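Local coordinates for putative membrane anchored protein (Corynebacterium diphtheriae, PDB 3LSO), which is of unknown function but is probably a membrane-anchored, all-beta surface protein whose N-terminal domain belongs to the immunoglobulin-like E-set group, at residues T153-K158 and D181-T186; I94-G99 and K158-N163; T25-V30 and N48-F53; G64-I69 and T141-A146; G99-L104 and A146-T151. All coordinates share one frame; numbering follows the deposited sequence.

Contact 1. Residues T153-K158 and D181-T186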
# COMPACT_ATOMS: atom_id res chain seq x y z
N THR B 153 -1.41 24.44 -5.82
CA THR B 153 -0.44 25.54 -5.87
C THR B 153 -1.09 26.89 -5.58
O THR B 153 -2.01 27.33 -6.28
CB THR B 153 0.34 25.57 -7.21
OG1 THR B 153 0.75 24.24 -7.56
CG2 THR B 153 1.57 26.45 -7.08
N PHE B 154 -0.59 27.54 -4.53
CA PHE B 154 -1.19 28.78 -4.05
C PHE B 154 -0.37 30.02 -4.44
O PHE B 154 0.48 30.47 -3.67
CB PHE B 154 -1.44 28.72 -2.54
CG PHE B 154 -2.53 27.76 -2.11
CD1 PHE B 154 -3.34 27.11 -3.05
CD2 PHE B 154 -2.77 27.54 -0.76
CE1 PHE B 154 -4.34 26.24 -2.64
CE2 PHE B 154 -3.78 26.67 -0.34
CZ PHE B 154 -4.56 26.02 -1.29
N ILE B 155 -0.65 30.55 -5.63
CA ILE B 155 -0.08 31.80 -6.13
C ILE B 155 -0.85 32.96 -5.51
O ILE B 155 -2.02 32.79 -5.19
CB ILE B 155 -0.24 31.89 -7.68
CG1 ILE B 155 0.15 30.57 -8.36
CG2 ILE B 155 0.55 33.06 -8.27
CD1 ILE B 155 1.54 30.05 -8.01
N PRO B 156 -0.21 34.13 -5.33
CA PRO B 156 -1.04 35.32 -5.08
C PRO B 156 -1.81 35.75 -6.33
O PRO B 156 -1.44 35.37 -7.44
CB PRO B 156 -0.02 36.41 -4.69
CG PRO B 156 1.31 35.90 -5.16
CD PRO B 156 1.23 34.39 -5.12
N GLU B 157 -2.89 36.50 -6.14
CA GLU B 157 -3.62 37.08 -7.25
C GLU B 157 -2.98 38.41 -7.62
O GLU B 157 -2.42 39.08 -6.77
CB GLU B 157 -5.11 37.24 -6.91
CG GLU B 157 -6.01 36.06 -7.36
CD GLU B 157 -6.26 36.04 -8.88
OE1 GLU B 157 -6.07 37.09 -9.55
OE2 GLU B 157 -6.64 34.97 -9.42
N LYS B 158 -3.05 38.77 -8.90
CA LYS B 158 -2.50 40.04 -9.36
C LYS B 158 -2.98 41.20 -8.46
O LYS B 158 -2.18 42.04 -8.06
CB LYS B 158 -2.84 40.27 -10.84
CG LYS B 158 -2.29 41.57 -11.45
CD LYS B 158 -0.83 41.43 -11.91
CE LYS B 158 -0.23 42.78 -12.33
NZ LYS B 158 -0.27 42.98 -13.81
N ASP B 181 4.94 35.62 -8.38
CA ASP B 181 4.60 34.31 -8.92
C ASP B 181 4.98 33.28 -7.90
O ASP B 181 4.56 32.12 -8.00
CB ASP B 181 5.44 34.00 -10.18
CG ASP B 181 5.38 35.10 -11.22
OD1 ASP B 181 4.27 35.64 -11.46
OD2 ASP B 181 6.44 35.42 -11.81
N LYS B 182 5.81 33.68 -6.95
CA LYS B 182 6.37 32.75 -5.98
C LYS B 182 5.29 32.37 -4.97
O LYS B 182 4.74 33.25 -4.30
CB LYS B 182 7.65 33.29 -5.33
CG LYS B 182 8.82 33.32 -6.33
CD LYS B 182 10.16 33.65 -5.68
CE LYS B 182 11.23 33.89 -6.73
NZ LYS B 182 12.50 34.27 -6.09
N PRO B 183 4.96 31.06 -4.92
CA PRO B 183 3.75 30.54 -4.27
C PRO B 183 3.88 30.34 -2.76
O PRO B 183 4.88 29.82 -2.29
CB PRO B 183 3.55 29.18 -4.97
CG PRO B 183 4.71 29.03 -6.00
CD PRO B 183 5.76 29.98 -5.52
N PHE B 184 2.86 30.76 -2.03
CA PHE B 184 2.82 30.64 -0.57
C PHE B 184 2.96 29.20 -0.09
O PHE B 184 3.51 28.95 1.00
CB PHE B 184 1.52 31.23 -0.00
CG PHE B 184 1.26 32.65 -0.44
CD1 PHE B 184 2.13 33.69 -0.08
CD2 PHE B 184 0.15 32.95 -1.21
CE1 PHE B 184 1.91 35.00 -0.48
CE2 PHE B 184 -0.08 34.26 -1.63
CZ PHE B 184 0.80 35.29 -1.26
N ALA B 185 2.44 28.25 -0.88
CA ALA B 185 2.57 26.84 -0.54
C ALA B 185 2.19 25.85 -1.64
O ALA B 185 1.43 26.16 -2.57
CB ALA B 185 1.82 26.52 0.76
N THR B 186 2.77 24.67 -1.53
CA THR B 186 2.44 23.54 -2.37
C THR B 186 1.92 22.41 -1.48
O THR B 186 2.46 22.18 -0.39
CB THR B 186 3.67 23.11 -3.20
OG1 THR B 186 3.60 23.70 -4.51
CG2 THR B 186 3.76 21.59 -3.34

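Contact 2. Residues I94-G99 and K158-N163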
# COMPACT_ATOMS: atom_id res chain seq x y z
N ILE B 94 -8.62 39.65 0.80
CA ILE B 94 -7.33 39.07 0.44
C ILE B 94 -7.60 38.01 -0.61
O ILE B 94 -8.45 37.15 -0.41
CB ILE B 94 -6.66 38.41 1.62
CG1 ILE B 94 -6.52 39.42 2.75
CG2 ILE B 94 -5.29 37.86 1.23
CD1 ILE B 94 -6.51 38.78 4.12
N ARG B 95 -6.88 38.08 -1.73
CA ARG B 95 -7.20 37.22 -2.85
C ARG B 95 -6.03 36.35 -3.21
O ARG B 95 -4.93 36.84 -3.52
CB ARG B 95 -7.66 38.07 -4.02
CG ARG B 95 -8.77 39.00 -3.60
CD ARG B 95 -9.19 39.91 -4.69
NE ARG B 95 -9.91 39.21 -5.73
CZ ARG B 95 -9.44 39.02 -6.96
NH1 ARG B 95 -8.22 39.48 -7.28
NH2 ARG B 95 -10.18 38.37 -7.85
N ILE B 96 -6.25 35.05 -3.11
CA ILE B 96 -5.20 34.08 -3.36
C ILE B 96 -5.69 33.26 -4.52
O ILE B 96 -6.88 32.94 -4.59
CB ILE B 96 -4.97 33.16 -2.13
CG1 ILE B 96 -4.68 33.97 -0.86
CG2 ILE B 96 -3.88 32.13 -2.39
CD1 ILE B 96 -3.57 34.97 -0.97
N ASN B 97 -4.79 32.96 -5.45
CA ASN B 97 -5.06 32.01 -6.51
C ASN B 97 -4.88 30.61 -5.93
O ASN B 97 -3.79 30.27 -5.48
CB ASN B 97 -4.11 32.22 -7.70
CG ASN B 97 -4.53 31.45 -8.95
OD1 ASN B 97 -5.25 30.46 -8.89
ND2 ASN B 97 -4.07 31.93 -10.09
N VAL B 98 -5.95 29.82 -5.93
CA VAL B 98 -5.85 28.46 -5.40
C VAL B 98 -6.05 27.39 -6.46
O VAL B 98 -5.91 26.21 -6.15
CB VAL B 98 -6.83 28.20 -4.23
CG1 VAL B 98 -6.49 29.10 -3.05
CG2 VAL B 98 -8.28 28.35 -4.68
N GLY B 99 -6.38 27.79 -7.68
CA GLY B 99 -6.64 26.83 -8.74
C GLY B 99 -7.97 26.13 -8.55
O GLY B 99 -8.62 26.26 -7.52
N LYS B 158 -3.05 38.77 -8.90
CA LYS B 158 -2.50 40.04 -9.36
C LYS B 158 -2.98 41.20 -8.46
O LYS B 158 -2.18 42.04 -8.06
CB LYS B 158 -2.84 40.27 -10.84
CG LYS B 158 -2.29 41.57 -11.45
CD LYS B 158 -0.83 41.43 -11.91
CE LYS B 158 -0.23 42.78 -12.33
NZ LYS B 158 -0.27 42.98 -13.81
N THR B 159 -4.28 41.21 -8.13
CA THR B 159 -4.83 42.14 -7.14
C THR B 159 -4.98 41.41 -5.82
O THR B 159 -6.02 40.83 -5.51
CB THR B 159 -6.19 42.75 -7.58
OG1 THR B 159 -6.05 43.34 -8.88
CG2 THR B 159 -6.65 43.81 -6.59
N ILE B 160 -3.92 41.46 -5.04
CA ILE B 160 -3.81 40.65 -3.84
C ILE B 160 -4.69 41.15 -2.72
O ILE B 160 -5.10 40.40 -1.84
CB ILE B 160 -2.33 40.53 -3.37
CG1 ILE B 160 -2.23 39.87 -2.01
CG2 ILE B 160 -1.66 41.86 -3.31
CD1 ILE B 160 -2.18 38.38 -2.09
N LEU B 161 -5.02 42.43 -2.74
CA LEU B 161 -5.68 43.03 -1.59
C LEU B 161 -6.52 44.24 -1.98
O LEU B 161 -6.05 45.10 -2.73
CB LEU B 161 -4.62 43.40 -0.56
CG LEU B 161 -5.01 43.74 0.87
CD1 LEU B 161 -3.92 43.22 1.81
CD2 LEU B 161 -5.22 45.25 1.05
N THR B 162 -7.76 44.27 -1.51
CA THR B 162 -8.62 45.44 -1.65
C THR B 162 -9.28 45.67 -0.32
O THR B 162 -9.66 44.71 0.36
CB THR B 162 -9.77 45.24 -2.65
OG1 THR B 162 -10.73 44.34 -2.08
CG2 THR B 162 -9.30 44.75 -4.02
N ASN B 163 -9.42 46.93 0.06
CA ASN B 163 -10.22 47.26 1.22
C ASN B 163 -11.01 48.52 0.95
O ASN B 163 -10.80 49.19 -0.07
CB ASN B 163 -9.36 47.39 2.48
CG ASN B 163 -8.62 48.71 2.55
OD1 ASN B 163 -7.69 48.95 1.79
ND2 ASN B 163 -9.05 49.57 3.45
O HOH W 1 -6.52 39.94 -9.63

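Contact 3. Residues T25-V30 and N48-F53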
# COMPACT_ATOMS: atom_id res chain seq x y z
N THR B 25 7.52 31.27 4.99
CA THR B 25 6.88 32.62 5.05
C THR B 25 7.14 33.55 3.83
O THR B 25 8.26 34.05 3.64
CB THR B 25 7.28 33.39 6.37
OG1 THR B 25 6.98 34.79 6.23
CG2 THR B 25 8.79 33.20 6.74
N VAL B 26 6.10 33.81 3.03
CA VAL B 26 6.31 34.42 1.70
C VAL B 26 5.87 35.90 1.51
O VAL B 26 4.68 36.20 1.35
CB VAL B 26 5.76 33.52 0.54
CG1 VAL B 26 6.46 33.87 -0.78
CG2 VAL B 26 5.98 32.03 0.85
N THR B 27 6.85 36.81 1.50
CA THR B 27 6.63 38.26 1.33
C THR B 27 6.78 38.71 -0.13
O THR B 27 7.35 37.99 -0.96
CB THR B 27 7.65 39.10 2.13
OG1 THR B 27 8.93 38.99 1.50
CG2 THR B 27 7.77 38.65 3.57
N SER B 28 6.30 39.91 -0.44
CA SER B 28 6.23 40.41 -1.82
C SER B 28 5.73 41.84 -1.93
O SER B 28 4.79 42.24 -1.24
CB SER B 28 5.33 39.51 -2.66
OG SER B 28 4.06 39.33 -2.05
N ASP B 29 6.35 42.59 -2.83
CA ASP B 29 6.04 44.00 -3.07
C ASP B 29 4.63 44.21 -3.59
O ASP B 29 4.20 43.53 -4.51
CB ASP B 29 7.04 44.57 -4.07
CG ASP B 29 8.45 44.59 -3.53
OD1 ASP B 29 8.61 44.47 -2.30
OD2 ASP B 29 9.40 44.74 -4.34
N VAL B 30 3.93 45.15 -2.98
CA VAL B 30 2.59 45.56 -3.43
C VAL B 30 2.60 47.01 -3.85
O VAL B 30 3.43 47.79 -3.39
CB VAL B 30 1.48 45.35 -2.36
CG1 VAL B 30 1.14 43.91 -2.23
CG2 VAL B 30 1.90 45.88 -1.01
N ASN B 48 4.72 46.41 1.14
CA ASN B 48 5.11 44.99 1.29
C ASN B 48 4.07 44.18 2.06
O ASN B 48 3.52 44.66 3.05
CB ASN B 48 6.47 44.87 1.99
CG ASN B 48 7.64 44.83 1.01
OD1 ASN B 48 8.43 45.78 0.92
ND2 ASN B 48 7.73 43.74 0.26
N PHE B 49 3.82 42.95 1.60
CA PHE B 49 2.76 42.09 2.15
C PHE B 49 3.31 40.73 2.52
O PHE B 49 3.59 39.91 1.64
CB PHE B 49 1.66 41.91 1.11
CG PHE B 49 0.59 40.94 1.51
CD1 PHE B 49 -0.45 41.33 2.36
CD2 PHE B 49 0.59 39.63 1.01
CE1 PHE B 49 -1.48 40.42 2.72
CE2 PHE B 49 -0.44 38.72 1.37
CZ PHE B 49 -1.47 39.12 2.23
N SER B 50 3.44 40.48 3.82
CA SER B 50 4.06 39.25 4.32
C SER B 50 3.06 38.28 4.98
O SER B 50 2.33 38.66 5.90
CB SER B 50 5.21 39.58 5.27
OG SER B 50 4.79 40.44 6.31
N ALA B 51 3.04 37.04 4.51
CA ALA B 51 2.16 36.01 5.06
C ALA B 51 2.79 34.62 5.07
O ALA B 51 3.60 34.27 4.21
CB ALA B 51 0.85 35.98 4.30
N GLU B 52 2.41 33.83 6.08
CA GLU B 52 2.89 32.46 6.24
C GLU B 52 1.71 31.49 6.18
O GLU B 52 0.79 31.55 7.00
CB GLU B 52 3.67 32.32 7.55
CG GLU B 52 3.91 30.88 7.99
CD GLU B 52 4.92 30.76 9.11
OE1 GLU B 52 5.15 31.75 9.84
OE2 GLU B 52 5.48 29.65 9.26
N PHE B 53 1.75 30.60 5.20
CA PHE B 53 0.70 29.61 5.01
C PHE B 53 1.11 28.26 5.62
O PHE B 53 1.70 27.42 4.93
CB PHE B 53 0.41 29.45 3.52
CG PHE B 53 -0.66 30.37 3.00
CD1 PHE B 53 -0.44 31.72 2.85
CD2 PHE B 53 -1.90 29.86 2.61
CE1 PHE B 53 -1.44 32.55 2.35
CE2 PHE B 53 -2.91 30.69 2.11
CZ PHE B 53 -2.68 32.02 1.98

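Contact 4. Residues G64-I69 and T141-A146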
# COMPACT_ATOMS: atom_id res chain seq x y z
N GLY B 64 -11.03 16.78 4.38
CA GLY B 64 -10.88 18.13 4.89
C GLY B 64 -9.55 18.34 5.59
O GLY B 64 -8.99 17.41 6.17
N PHE B 65 -9.05 19.57 5.52
CA PHE B 65 -7.80 19.97 6.18
C PHE B 65 -7.75 21.48 6.41
O PHE B 65 -8.49 22.23 5.78
CB PHE B 65 -6.58 19.49 5.38
CG PHE B 65 -6.48 20.10 4.00
CD1 PHE B 65 -5.71 21.25 3.79
CD2 PHE B 65 -7.14 19.52 2.92
CE1 PHE B 65 -5.60 21.81 2.53
CE2 PHE B 65 -7.05 20.08 1.65
CZ PHE B 65 -6.27 21.22 1.45
N ASP B 66 -6.84 21.90 7.28
CA ASP B 66 -6.77 23.28 7.75
C ASP B 66 -5.54 24.02 7.25
O ASP B 66 -4.43 23.51 7.33
CB ASP B 66 -6.78 23.29 9.28
CG ASP B 66 -8.03 22.67 9.85
OD1 ASP B 66 -9.12 23.20 9.56
OD2 ASP B 66 -7.95 21.66 10.59
N ALA B 67 -5.76 25.23 6.73
CA ALA B 67 -4.67 26.16 6.40
C ALA B 67 -4.64 27.29 7.42
O ALA B 67 -5.62 28.02 7.58
CB ALA B 67 -4.85 26.70 5.00
N LEU B 68 -3.52 27.41 8.14
CA LEU B 68 -3.33 28.51 9.08
C LEU B 68 -2.52 29.66 8.44
O LEU B 68 -1.35 29.50 8.08
CB LEU B 68 -2.71 28.02 10.41
CG LEU B 68 -2.49 29.04 11.56
CD1 LEU B 68 -3.81 29.62 12.13
CD2 LEU B 68 -1.62 28.48 12.70
N ILE B 69 -3.17 30.81 8.28
CA ILE B 69 -2.52 31.98 7.70
C ILE B 69 -2.16 32.99 8.78
O ILE B 69 -3.03 33.57 9.43
CB ILE B 69 -3.41 32.65 6.64
CG1 ILE B 69 -3.78 31.65 5.53
CG2 ILE B 69 -2.70 33.88 6.08
CD1 ILE B 69 -5.03 32.02 4.74
N THR B 141 -7.89 30.76 9.93
CA THR B 141 -7.95 29.33 9.65
C THR B 141 -8.93 29.07 8.53
O THR B 141 -10.12 29.33 8.68
CB THR B 141 -8.43 28.52 10.87
OG1 THR B 141 -7.90 29.10 12.08
CG2 THR B 141 -7.99 27.07 10.75
N VAL B 142 -8.42 28.56 7.41
CA VAL B 142 -9.28 28.16 6.30
C VAL B 142 -9.38 26.64 6.23
O VAL B 142 -8.36 25.95 6.19
CB VAL B 142 -8.78 28.67 4.94
CG1 VAL B 142 -9.75 28.29 3.85
CG2 VAL B 142 -8.56 30.18 4.95
N ARG B 143 -10.59 26.11 6.18
CA ARG B 143 -10.76 24.68 5.96
C ARG B 143 -11.09 24.38 4.50
O ARG B 143 -12.02 24.94 3.92
CB ARG B 143 -11.81 24.10 6.90
CG ARG B 143 -11.81 22.59 6.94
CD ARG B 143 -12.56 22.08 8.15
NE ARG B 143 -12.50 20.63 8.21
CZ ARG B 143 -11.47 19.92 8.70
NH1 ARG B 143 -10.39 20.54 9.17
NH2 ARG B 143 -11.53 18.59 8.70
N LEU B 144 -10.31 23.49 3.91
CA LEU B 144 -10.51 23.11 2.52
C LEU B 144 -10.46 21.60 2.38
O LEU B 144 -9.91 20.90 3.24
CB LEU B 144 -9.40 23.73 1.67
CG LEU B 144 -9.08 25.23 1.78
CD1 LEU B 144 -7.66 25.53 1.33
CD2 LEU B 144 -10.07 26.07 0.99
N GLN B 145 -11.04 21.09 1.30
CA GLN B 145 -10.72 19.75 0.83
C GLN B 145 -10.38 19.78 -0.66
O GLN B 145 -10.90 20.60 -1.42
CB GLN B 145 -11.84 18.76 1.15
CG GLN B 145 -13.23 19.19 0.71
CD GLN B 145 -14.28 18.12 0.99
OE1 GLN B 145 -14.58 17.82 2.15
NE2 GLN B 145 -14.85 17.55 -0.07
N ALA B 146 -9.47 18.89 -1.07
CA ALA B 146 -9.11 18.75 -2.47
C ALA B 146 -10.09 17.81 -3.15
O ALA B 146 -10.61 16.89 -2.53
CB ALA B 146 -7.72 18.26 -2.60

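Contact 5. Residues G99-L104 and A146-T151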
# COMPACT_ATOMS: atom_id res chain seq x y z
N GLY B 99 -6.38 27.79 -7.68
CA GLY B 99 -6.64 26.83 -8.74
C GLY B 99 -7.97 26.13 -8.55
O GLY B 99 -8.62 26.26 -7.52
N LYS B 100 -8.36 25.36 -9.55
CA LYS B 100 -9.72 24.81 -9.59
C LYS B 100 -9.89 23.42 -8.94
O LYS B 100 -10.91 22.79 -9.13
CB LYS B 100 -10.27 24.83 -11.04
CG LYS B 100 -10.86 26.21 -11.44
CD LYS B 100 -10.67 26.54 -12.92
CE LYS B 100 -10.60 28.07 -13.14
NZ LYS B 100 -10.48 28.47 -14.57
N ASN B 101 -8.90 22.99 -8.15
CA ASN B 101 -8.87 21.63 -7.59
C ASN B 101 -9.28 21.56 -6.11
O ASN B 101 -9.01 20.57 -5.40
CB ASN B 101 -7.47 21.05 -7.81
CG ASN B 101 -7.36 19.55 -7.49
OD1 ASN B 101 -8.35 18.80 -7.50
ND2 ASN B 101 -6.13 19.11 -7.22
N VAL B 102 -9.96 22.60 -5.64
CA VAL B 102 -10.23 22.74 -4.21
C VAL B 102 -11.59 23.42 -3.95
O VAL B 102 -12.05 24.25 -4.74
CB VAL B 102 -9.09 23.54 -3.54
CG1 VAL B 102 -9.36 25.01 -3.64
CG2 VAL B 102 -8.92 23.16 -2.09
N LYS B 103 -12.23 23.04 -2.84
CA LYS B 103 -13.45 23.68 -2.38
C LYS B 103 -13.42 23.86 -0.84
O LYS B 103 -12.65 23.19 -0.14
CB LYS B 103 -14.69 22.89 -2.85
CG LYS B 103 -15.02 21.65 -2.04
CD LYS B 103 -16.11 20.82 -2.70
CE LYS B 103 -16.85 19.94 -1.67
NZ LYS B 103 -17.30 18.65 -2.26
N LEU B 104 -14.24 24.78 -0.34
CA LEU B 104 -14.37 25.03 1.11
C LEU B 104 -15.12 23.90 1.80
O LEU B 104 -16.10 23.38 1.27
CB LEU B 104 -15.11 26.35 1.35
CG LEU B 104 -14.50 27.57 0.67
CD1 LEU B 104 -15.52 28.69 0.42
CD2 LEU B 104 -13.36 28.09 1.49
N ALA B 146 -9.47 18.89 -1.07
CA ALA B 146 -9.11 18.75 -2.47
C ALA B 146 -10.09 17.81 -3.15
O ALA B 146 -10.61 16.89 -2.53
CB ALA B 146 -7.72 18.26 -2.60
N LEU B 147 -10.33 18.03 -4.44
CA LEU B 147 -11.41 17.33 -5.14
C LEU B 147 -10.93 16.02 -5.72
O LEU B 147 -11.54 14.97 -5.48
CB LEU B 147 -11.99 18.19 -6.26
CG LEU B 147 -12.28 19.66 -5.95
CD1 LEU B 147 -12.92 20.34 -7.14
CD2 LEU B 147 -13.16 19.79 -4.73
N THR B 148 -9.84 16.08 -6.48
CA THR B 148 -9.22 14.90 -7.09
C THR B 148 -7.71 14.96 -6.89
O THR B 148 -7.14 16.05 -6.74
CB THR B 148 -9.54 14.81 -8.60
OG1 THR B 148 -9.19 16.04 -9.24
CG2 THR B 148 -11.03 14.54 -8.83
N GLU B 149 -7.07 13.79 -6.90
CA GLU B 149 -5.62 13.67 -6.63
C GLU B 149 -4.76 14.58 -7.51
O GLU B 149 -5.16 14.96 -8.61
CB GLU B 149 -5.17 12.20 -6.79
CG GLU B 149 -5.14 11.70 -8.25
CD GLU B 149 -4.64 10.26 -8.40
OE1 GLU B 149 -4.52 9.54 -7.38
OE2 GLU B 149 -4.36 9.85 -9.55
N GLY B 150 -3.57 14.92 -7.02
CA GLY B 150 -2.67 15.78 -7.76
C GLY B 150 -1.88 16.77 -6.92
O GLY B 150 -1.25 16.40 -5.92
N THR B 151 -1.91 18.03 -7.34
CA THR B 151 -1.08 19.06 -6.73
C THR B 151 -1.87 20.34 -6.53
O THR B 151 -2.68 20.71 -7.38
CB THR B 151 0.17 19.38 -7.60
OG1 THR B 151 0.81 18.16 -7.99
CG2 THR B 151 1.17 20.24 -6.84

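Contact 1. Residues T153-K158 and D181-T186
P156 and F184 meet ring against ring, with P156 CB 3.7 Å from F184 CZ and P156 CD beside CE2 of the same phenyl. The two side chains cross obliquely, and CB, CG and CD of the proline all lie near CE2 and CZ of F184. F184 gets there because its CG stands beside the backbone N (chi1 -53°), which swings the end of the ring in toward the facing strand. A second pair forms where I155 and P183 lie side by side and point the same way, I155 CD1 being 3.7 Å from P183 CB. The CB of I155 starts off away from the other segment, and it is the longer branch that returns to touch both P183 and the carbonyl oxygen of D181. Farther along, T153 CG2 lies 4.0 Å from P183 CB, so the exposed proline is lined by two side chains of the strand. Two backbone bonds hold F154 between these groups. F154 N gives a fairly straight bond of 3.1 Å to A185 O, while F184 N reaches F154 O at 2.9 Å with a bent N-H (135°). T153 and T186 form an antiparallel non-hydrogen-bonded pair. The contact thus joins strand 150-167 to strand 185-190 and the residues leading into it; the F154 ring turns off toward M55 and V98, and the F184 ring packs on I96 of strand 87-97 and nearly parallel to the ring of F53.

Contact 2. Residues I94-G99 and K158-N163
NH1 of R95 is shared between the carbonyl oxygen of T159, 3.1 Å away from R95 NH1, and a water that accepts a second bond from it. The same water also accepts from the backbone N of T159, so the arginine grips both polar ends of this residue, one directly and one through solvent. These bonds lie next to a classic beta bulge in strand 150-167, where I160 and L161 both face C176 of strand 170-177, the partner of C32 in a disulfide; the chain turns a corner just before it. T159 O lies almost exactly in the guanidinium plane of R95, at its edge, and the N-H points to it closely (163°). The bend about the CG-CD bond (chi3 71°) folds the arginine chain back along T159, with R95 CD 3.4 Å from T159 O. A long, weak ion pair with E157 adds a second charge near NH1. Beside the bulge, R95 N donates to I160 O over 2.9 Å, the N standing well above the carbonyl plane. I94 pairs with L161 as antiparallel, non-hydrogen-bonded neighbours, and I94 CA brings its hydrogen to the same I160 O. On the buried side, I160 turns CG1 away from its own N (chi1 171°) and runs alongside I96, pointing the same way. Their ends meet CD1 to CD1, with I160 CD1 3.8 Å from I96 CD1.

Contact 3. Residues T25-V30 and N48-F53
N48 and D29 lie alongside each other, pointing the same way, on the outer face of a beta hairpin formed by strands 25-36 and 41-54. From CB, which leaves N48 on the same side of the sheet as the aspartate, the chain carries N48 CG to 3.5 Å from D29 OD1. At the tip the two branches part in character: N48 ND2 gives D29 OD1 a weak, bent bond of 2.8 Å, whereas N48 OD1 is a second acceptor near the same oxygen and makes no bond with it. The amide and carboxylate planes stand 68° apart, so the groups do not mate flat. ND2 also rests against the carbonyl carbon of S28. Next to this polar pair, V30 turns to the buried side; V30 CG1 touches F49 CB at 3.9 Å, and its CG2 lies near the backbone N of N48. Two backbone bonds are clear: F49 N donates to S28 O at 3.1 Å, and V26 N to A51 O at 2.8 Å. Between them, T27 CA turns its hydrogen to F49 O. At the far end T25 CB packs on E52 CB. Strand 41-54 is bonded along its other edge to strand 64-77 through S50 with K72 and E52 with K70, while V30 and F49 pack on I160 of strand 150-167 and V26 touches F184.

Contact 4. Residues G64-I69 and T141-A146
F65 and L144 satisfy each other's backbone in both directions: F65 N donates to L144 O over 2.8 Å and L144 N returns a bond to F65 O of 2.9 Å. Two residues on, A67 and V142 repeat the exchange. There A67 N points almost straight at V142 O (177°), and V142 N answers to A67 O, each donor lying in the plane of the carbonyl it uses. These are the hydrogen-bonded pairs of an antiparallel pairing between strands 64-77 and 132-146; D66 with R143 and L68 with T141 are the non-hydrogen-bonded ones. Several of the oxygens also receive a CA hydrogen, F65 O from R143 and V142 O from D66. The side chains add one charged pair. R143 runs out nearly straight from CG to NE and brings NH1 to 3.0 Å from D66 OD1, a salt bridge whose N-H is bent and weak as a hydrogen bond. Carboxylate and guanidinium are twisted 44° apart, and NH1 alone approaches both carboxylate oxygens. One face of the guanidinium rests over the backbone of G64 and F65, and NE has a long, weak partner in D105. On the buried side, F65, with CG between backbone N and carbonyl carbon (chi1 63°), turns its ring toward the facing strand; L144 O lies over one ring face and F65 CZ packs 4.0 Å from L144 CB. I69 CD1 meets V142 CG2 farther along. The backbone N and O of F65, A67, V142 and L144 are thus paired across the strands, with charge kept to the face of exposed D66 and apolar packing to that of these four residues.

Contact 5. Residues G99-L104 and A146-T151
With CG of N101 swung opposite its own N (chi1 -170°) and OG1 of T148 tucked between backbone N and carbonyl, the asparagine amide comes to face both the backbone and the hydroxyl of the threonine. N101 OD1 accepts from T148 N at 3.3 Å, along a straight N-H (166°) that lies in the plane of the amide carbonyl. The other branch works in reverse: N101 ND2 donates to T148 O, also at 3.3 Å, with that oxygen exactly in the amide plane. The side chain therefore imitates a strand, offering an acceptor and a donor to the two polar ends of one residue. T148 OG1 adds a weak third bond to N101 OD1. N101 also uses its backbone, since N101 O receives L147 N at 3.0 Å. Here the chain leaves strand 132-146 and turns through 147-149 into strand 150-167, and N101, just ahead of the short strand 102-104, is bonded to this turn through both its side chain and its backbone O. V102 and A146 form the antiparallel non-hydrogen-bonded pair that closes the two strands on each other, with A146 CA giving a CH contact to N101 O. L147 packs against residues 100-103: its CD1 reaches the carbonyl of K100, and L147 CD2 lies on the aliphatic chain of K103, 3.7 Å from K103 CD. V102 faces inward instead, onto L113 and L144.

How the contacts relate
All five contacts lie in the N-terminal part of the chain. Contact 2 is the most buried; the others are partly buried, contact 5 with most of its touching residues exposed. Strand 150-167 serves contacts 1 and 2, which share K158 and touch through I155 and N97, and contact 5 ends on its start. Contacts 4 and 5 share A146 and build on strand 132-146. Apolar side chains link the rest: F53 meets I69 and F184, I160 meets V30, and F154 reaches L144. Contact 4 is the most regular strand pairing; contacts 2 and 5 instead use arginine and asparagine side chains where the chain bends, and contact 3 keeps its polar pair on the surface.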